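Local coordinates for sensor protein TorS (PDB 3O1I) that is probably a membrane-bound histidine kinase of a two-component phosphorelay, with a sensor domain, the part present here, that contacts the periplasmic protein TorT, at residues E109-L114 with S220-E225; E178-L183 with V231-L236. All blocks are in the same frame, centred on the assembly; numbering follows the deposited sequence.

Contact 1: residues E109-L114 with S220-E225; sequences EELEQL and SQLLTE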
loop_
_atom_site.group_PDB
_atom_site.type_symbol
_atom_site.label_atom_id
_atom_site.label_comp_id
_atom_site.label_asym_id
_atom_site.label_seq_id
_atom_site.Cartn_x
_atom_site.Cartn_y
_atom_site.Cartn_z
ATOM N N GLU B 109 7.225 10.221 0.048
ATOM C CA GLU B 109 7.932 9.439 1.031
ATOM C C GLU B 109 7.787 10.122 2.386
ATOM O O GLU B 109 7.493 9.492 3.400
ATOM C CB GLU B 109 9.395 9.341 0.629
ATOM C CG GLU B 109 10.164 8.291 1.344
ATOM C CD GLU B 109 11.501 8.037 0.686
ATOM O OE1 GLU B 109 12.388 8.931 0.736
ATOM O OE2 GLU B 109 11.657 6.936 0.107
ATOM N N GLU B 110 7.989 11.425 2.401
ATOM C CA GLU B 110 7.872 12.154 3.647
ATOM C C GLU B 110 6.479 11.950 4.233
ATOM O O GLU B 110 6.326 11.615 5.408
ATOM C CB GLU B 110 8.156 13.637 3.412
ATOM C CG GLU B 110 7.923 14.491 4.619
ATOM C CD GLU B 110 8.599 15.841 4.510
ATOM O OE1 GLU B 110 8.823 16.311 3.368
ATOM O OE2 GLU B 110 8.891 16.444 5.568
ATOM N N LEU B 111 5.468 12.152 3.401
ATOM C CA LEU B 111 4.079 11.994 3.809
ATOM C C LEU B 111 3.822 10.601 4.373
ATOM O O LEU B 111 3.056 10.417 5.308
ATOM C CB LEU B 111 3.168 12.228 2.619
ATOM C CG LEU B 111 1.683 12.152 2.944
ATOM C CD1 LEU B 111 1.300 13.243 3.959
ATOM C CD2 LEU B 111 0.898 12.316 1.644
ATOM N N GLU B 112 4.471 9.609 3.803
ATOM C CA GLU B 112 4.264 8.261 4.278
ATOM C C GLU B 112 4.829 8.134 5.690
ATOM O O GLU B 112 4.140 7.705 6.601
ATOM C CB GLU B 112 4.918 7.282 3.295
ATOM C CG GLU B 112 4.666 5.834 3.585
ATOM C CD GLU B 112 5.560 5.310 4.680
ATOM O OE1 GLU B 112 6.765 5.621 4.656
ATOM O OE2 GLU B 112 5.065 4.573 5.554
ATOM N N GLN B 113 6.082 8.539 5.859
ATOM C CA GLN B 113 6.778 8.511 7.148
ATOM C C GLN B 113 6.051 9.381 8.183
ATOM O O GLN B 113 5.959 9.026 9.366
ATOM C CB GLN B 113 8.223 9.005 6.963
ATOM C CG GLN B 113 9.049 8.123 6.053
ATOM C CD GLN B 113 10.405 8.709 5.744
ATOM O OE1 GLN B 113 10.664 9.864 6.072
ATOM N NE2 GLN B 113 11.280 7.923 5.093
ATOM N N LEU B 114 5.528 10.519 7.736
ATOM C CA LEU B 114 4.810 11.387 8.641
ATOM C C LEU B 114 3.575 10.684 9.185
ATOM O O LEU B 114 3.345 10.670 10.388
ATOM C CB LEU B 114 4.398 12.688 7.950
ATOM C CG LEU B 114 3.727 13.688 8.910
ATOM C CD1 LEU B 114 4.575 13.850 10.160
ATOM C CD2 LEU B 114 3.550 15.032 8.232
ATOM N N SER B 220 -1.199 18.610 4.880
ATOM C CA SER B 220 -1.873 19.403 3.864
ATOM C C SER B 220 -0.874 20.059 2.921
ATOM O O SER B 220 -1.122 20.181 1.733
ATOM C CB SER B 220 -2.721 20.493 4.507
ATOM O OG SER B 220 -4.050 20.062 4.648
ATOM N N GLN B 221 0.258 20.495 3.455
ATOM C CA GLN B 221 1.265 21.139 2.626
ATOM C C GLN B 221 1.867 20.152 1.636
ATOM O O GLN B 221 2.120 20.499 0.485
ATOM C CB GLN B 221 2.365 21.736 3.499
ATOM C CG GLN B 221 2.526 23.246 3.353
ATOM C CD GLN B 221 2.826 23.926 4.687
ATOM O OE1 GLN B 221 3.691 23.474 5.448
ATOM N NE2 GLN B 221 2.113 25.016 4.977
ATOM N N LEU B 222 2.090 18.921 2.084
ATOM C CA LEU B 222 2.666 17.911 1.221
ATOM C C LEU B 222 1.672 17.544 0.121
ATOM O O LEU B 222 2.054 17.406 -1.045
ATOM C CB LEU B 222 3.056 16.679 2.046
ATOM C CG LEU B 222 4.172 16.890 3.084
ATOM C CD1 LEU B 222 4.066 15.874 4.201
ATOM C CD2 LEU B 222 5.531 16.809 2.398
ATOM N N LEU B 223 0.396 17.407 0.474
ATOM C CA LEU B 223 -0.611 17.044 -0.528
ATOM C C LEU B 223 -0.806 18.118 -1.616
ATOM O O LEU B 223 -1.135 17.815 -2.762
ATOM C CB LEU B 223 -1.949 16.759 0.148
ATOM C CG LEU B 223 -2.019 15.567 1.113
ATOM C CD1 LEU B 223 -3.408 15.541 1.805
ATOM C CD2 LEU B 223 -1.738 14.275 0.351
ATOM N N THR B 224 -0.594 19.372 -1.249
ATOM C CA THR B 224 -0.744 20.472 -2.169
ATOM C C THR B 224 0.422 20.469 -3.140
ATOM O O THR B 224 0.241 20.722 -4.335
ATOM C CB THR B 224 -0.762 21.790 -1.414
ATOM O OG1 THR B 224 -1.906 21.830 -0.556
ATOM C CG2 THR B 224 -0.818 22.956 -2.392
ATOM N N GLU B 225 1.618 20.199 -2.615
ATOM C CA GLU B 225 2.811 20.136 -3.439
ATOM C C GLU B 225 2.682 18.951 -4.382
ATOM O O GLU B 225 3.074 19.030 -5.541
ATOM C CB GLU B 225 4.080 19.974 -2.588
ATOM C CG GLU B 225 4.611 21.256 -1.970
ATOM C CD GLU B 225 4.598 22.423 -2.942
ATOM O OE1 GLU B 225 5.340 22.397 -3.960
ATOM O OE2 GLU B 225 3.824 23.374 -2.682
#

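Contact 2: residues E178-L183 with V231-L236; sequences EEARTL and VVFTIL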
loop_
_atom_site.group_PDB
_atom_site.type_symbol
_atom_site.label_atom_id
_atom_site.label_comp_id
_atom_site.label_asym_id
_atom_site.label_seq_id
_atom_site.Cartn_x
_atom_site.Cartn_y
_atom_site.Cartn_z
ATOM N N GLU B 178 6.125 5.345 -7.312
ATOM C CA GLU B 178 7.246 4.458 -7.571
ATOM C C GLU B 178 7.036 3.771 -8.921
ATOM O O GLU B 178 8.000 3.377 -9.576
ATOM C CB GLU B 178 7.357 3.394 -6.478
ATOM C CG GLU B 178 7.624 3.922 -5.056
ATOM C CD GLU B 178 7.668 2.809 -4.006
ATOM O OE1 GLU B 178 7.065 1.738 -4.244
ATOM O OE2 GLU B 178 8.286 3.005 -2.934
ATOM N N GLU B 179 5.780 3.619 -9.339
ATOM C CA GLU B 179 5.489 2.973 -10.620
ATOM C C GLU B 179 5.535 3.971 -11.788
ATOM O O GLU B 179 5.937 3.624 -12.906
ATOM C CB GLU B 179 4.105 2.301 -10.599
ATOM C CG GLU B 179 3.815 1.478 -11.867
ATOM C CD GLU B 179 2.374 0.998 -11.979
ATOM O OE1 GLU B 179 1.660 1.001 -10.953
ATOM O OE2 GLU B 179 1.959 0.605 -13.094
ATOM N N ALA B 180 5.124 5.206 -11.520
ATOM C CA ALA B 180 5.080 6.249 -12.532
ATOM C C ALA B 180 6.291 6.314 -13.468
ATOM O O ALA B 180 6.141 6.186 -14.690
ATOM C CB ALA B 180 4.876 7.593 -11.856
ATOM N N ARG B 181 7.482 6.504 -12.898
ATOM C CA ARG B 181 8.717 6.628 -13.671
ATOM C C ARG B 181 8.809 5.825 -14.952
ATOM O O ARG B 181 9.134 6.359 -15.995
ATOM C CB ARG B 181 9.930 6.283 -12.813
ATOM C CG ARG B 181 11.251 6.434 -13.560
ATOM C CD ARG B 181 12.398 5.813 -12.805
ATOM N NE ARG B 181 13.664 6.400 -13.228
ATOM C CZ ARG B 181 14.782 6.399 -12.496
ATOM N NH1 ARG B 181 14.802 5.832 -11.293
ATOM N NH2 ARG B 181 15.882 6.994 -12.950
ATOM N N THR B 182 8.524 4.540 -14.884
ATOM C CA THR B 182 8.628 3.695 -16.063
ATOM C C THR B 182 7.329 3.368 -16.818
ATOM O O THR B 182 7.307 2.462 -17.653
ATOM C CB THR B 182 9.349 2.387 -15.687
ATOM O OG1 THR B 182 8.610 1.712 -14.664
ATOM C CG2 THR B 182 10.733 2.692 -15.152
ATOM N N LEU B 183 6.255 4.108 -16.558
ATOM C CA LEU B 183 4.989 3.841 -17.249
ATOM C C LEU B 183 5.008 4.122 -18.751
ATOM O O LEU B 183 5.320 5.222 -19.185
ATOM C CB LEU B 183 3.856 4.639 -16.620
ATOM C CG LEU B 183 3.355 4.044 -15.318
ATOM C CD1 LEU B 183 2.417 5.006 -14.611
ATOM C CD2 LEU B 183 2.680 2.746 -15.632
ATOM N N VAL B 231 0.922 16.915 -13.381
ATOM C CA VAL B 231 1.185 17.066 -14.808
ATOM C C VAL B 231 1.985 15.899 -15.343
ATOM O O VAL B 231 1.785 15.486 -16.484
ATOM C CB VAL B 231 2.014 18.297 -15.089
ATOM C CG1 VAL B 231 1.474 19.035 -16.325
ATOM C CG2 VAL B 231 2.069 19.146 -13.841
ATOM N N VAL B 232 2.888 15.381 -14.513
ATOM C CA VAL B 232 3.736 14.279 -14.920
ATOM C C VAL B 232 2.973 13.172 -15.637
ATOM O O VAL B 232 3.548 12.446 -16.449
ATOM C CB VAL B 232 4.489 13.662 -13.703
ATOM C CG1 VAL B 232 5.082 14.775 -12.880
ATOM C CG2 VAL B 232 3.549 12.802 -12.833
ATOM N N PHE B 233 1.691 13.010 -15.342
ATOM C CA PHE B 233 0.962 11.953 -16.011
ATOM C C PHE B 233 0.645 12.412 -17.429
ATOM O O PHE B 233 0.605 11.622 -18.361
ATOM C CB PHE B 233 -0.324 11.614 -15.254
ATOM C CG PHE B 233 -0.091 10.984 -13.918
ATOM C CD1 PHE B 233 -0.408 11.667 -12.746
ATOM C CD2 PHE B 233 0.473 9.713 -13.826
ATOM C CE1 PHE B 233 -0.166 11.095 -11.508
ATOM C CE2 PHE B 233 0.719 9.130 -12.589
ATOM C CZ PHE B 233 0.399 9.826 -11.429
ATOM N N THR B 234 0.408 13.703 -17.588
ATOM C CA THR B 234 0.131 14.224 -18.905
ATOM C C THR B 234 1.439 14.051 -19.651
ATOM O O THR B 234 1.453 13.601 -20.808
ATOM C CB THR B 234 -0.225 15.720 -18.855
ATOM O OG1 THR B 234 -1.436 15.890 -18.119
ATOM C CG2 THR B 234 -0.391 16.295 -20.263
ATOM N N ILE B 235 2.534 14.401 -18.968
ATOM C CA ILE B 235 3.859 14.305 -19.545
ATOM C C ILE B 235 4.197 12.878 -19.883
ATOM O O ILE B 235 4.887 12.632 -20.874
ATOM C CB ILE B 235 4.939 14.884 -18.620
ATOM C CG1 ILE B 235 4.724 16.393 -18.489
ATOM C CG2 ILE B 235 6.349 14.612 -19.197
ATOM C CD1 ILE B 235 5.691 17.071 -17.568
ATOM N N LEU B 236 3.712 11.933 -19.087
ATOM C CA LEU B 236 3.983 10.541 -19.392
ATOM C C LEU B 236 3.228 10.150 -20.658
ATOM O O LEU B 236 3.720 9.383 -21.492
ATOM C CB LEU B 236 3.591 9.647 -18.216
ATOM C CG LEU B 236 4.657 9.463 -17.122
ATOM C CD1 LEU B 236 3.980 8.977 -15.857
ATOM C CD2 LEU B 236 5.750 8.484 -17.595
HETATM O O HOH W 1 5.374 7.021 -21.325
#

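Contact 1: residues E109-L114 with S220-E225
Leu222 is the centre of this contact and packs on Leu111 and Glu110. The two leucines are also the residues in register, with 6.6 Å between Leu111 CA and Leu222 CA. Their side chains run antiparallel, one alongside the other. Leu222 CD1 lies 3.8 Å from Leu111 CD1 and 4.1 Å from Leu111 CB. Leu222 CG is turned beside its own backbone N (chi1 -65°), and its two methyls divide the work. CD1 faces Leu111, while CD2 meets Glu110. The Glu110 chain is extended and lies roughly perpendicular to Leu222. Its CG, 4.0 Å from Leu222 CD2, adds to the apolar packing. The carboxylate end also lies against this methyl, with Glu110 OE1 3.5 Å from Leu222 CD2. The second methyl of Leu111, CD2, meets Leu223 CD2. Leu114 CD2 adds a looser touch to Leu222 CD1 at 4.2 Å.

The helix segments run nearly antiparallel, at 154°, with axes 10.0 Å apart. This is side-chain packing in a long helical bundle, between helix 63-138, part of it predicted coiled coil, and helix 213-227. Leu111 also touches Ala170 of helix 142-180. Leu223 also packs on Met203 of helix 186-208.

Contact 2: residues E178-L183 with V231-L236
The ring of Phe233 is the flat group here, and it meets Ala180 CB obliquely at 4.5 Å from CE2. One face of the ring carries Val232 CG2 from its own helix, 4.1 Å above the plane and over the centre. The ring also meets Phe196 of helix 186-208, with the planes at about 55°, and Gln193 of that helix touches Phe233 as well.

The setting is a helical bundle, at the point where helix 142-180 ends in a type I beta turn from Ala180 to Leu183. The turn is closed by Leu183 N, which donates a hydrogen bond to Ala180 O. Arg181 is the first residue to leave helical backbone angles. Its CB points away from segment 231-236, and its NE forms a salt bridge with Asp98 of helix 63-138.

Leu236 has the most surface buried in this contact. Its CG sits beside the backbone N (chi1 -86°), and the branched end reaches the turn. CD1 lies 3.7 Å from Ala180 O, the same oxygen that closes the turn. Leu236 CD1 also packs on Ala180 CB, at 4.3 Å. Leu236 CD2 sits between two oxygens, Ala180 O and Leu183 O, each 3.7 Å away. The two methyls of Leu236 thus lie against backbone oxygens at the start and the finish of the turn.

The dimer lies close by: Glu178 forms a salt bridge with Lys172 of the second subunit, and Glu179 packs on Glu179 of that subunit. One water can donate to both Leu183 O (2.8 Å) and Leu236 O (2.9 Å), though it may not serve both at once with its other neighbours.

How the contacts relate
The two contacts have their centres 19 Å apart. Their nearest atoms are about 6 Å apart, so they do not touch. Their segments alternate along the chain: 109-114, 178-183, 220-225, then 231-236. Contact 1 joins helix 63-138 to helix 213-227. Contact 2 joins the end of helix 142-180 to helix 231-271. Each contact uses one helix from each of two consecutive pairs, so the two contacts interleave along the chain. Contact 2 lies near the centre of the chain, beside the second subunit. Contact 1 is 22 Å from that centre, where TorT reaches Gln113. The two contacts tie helices of one sensor-domain bundle together, contact 1 near TorT and contact 2 near the second subunit.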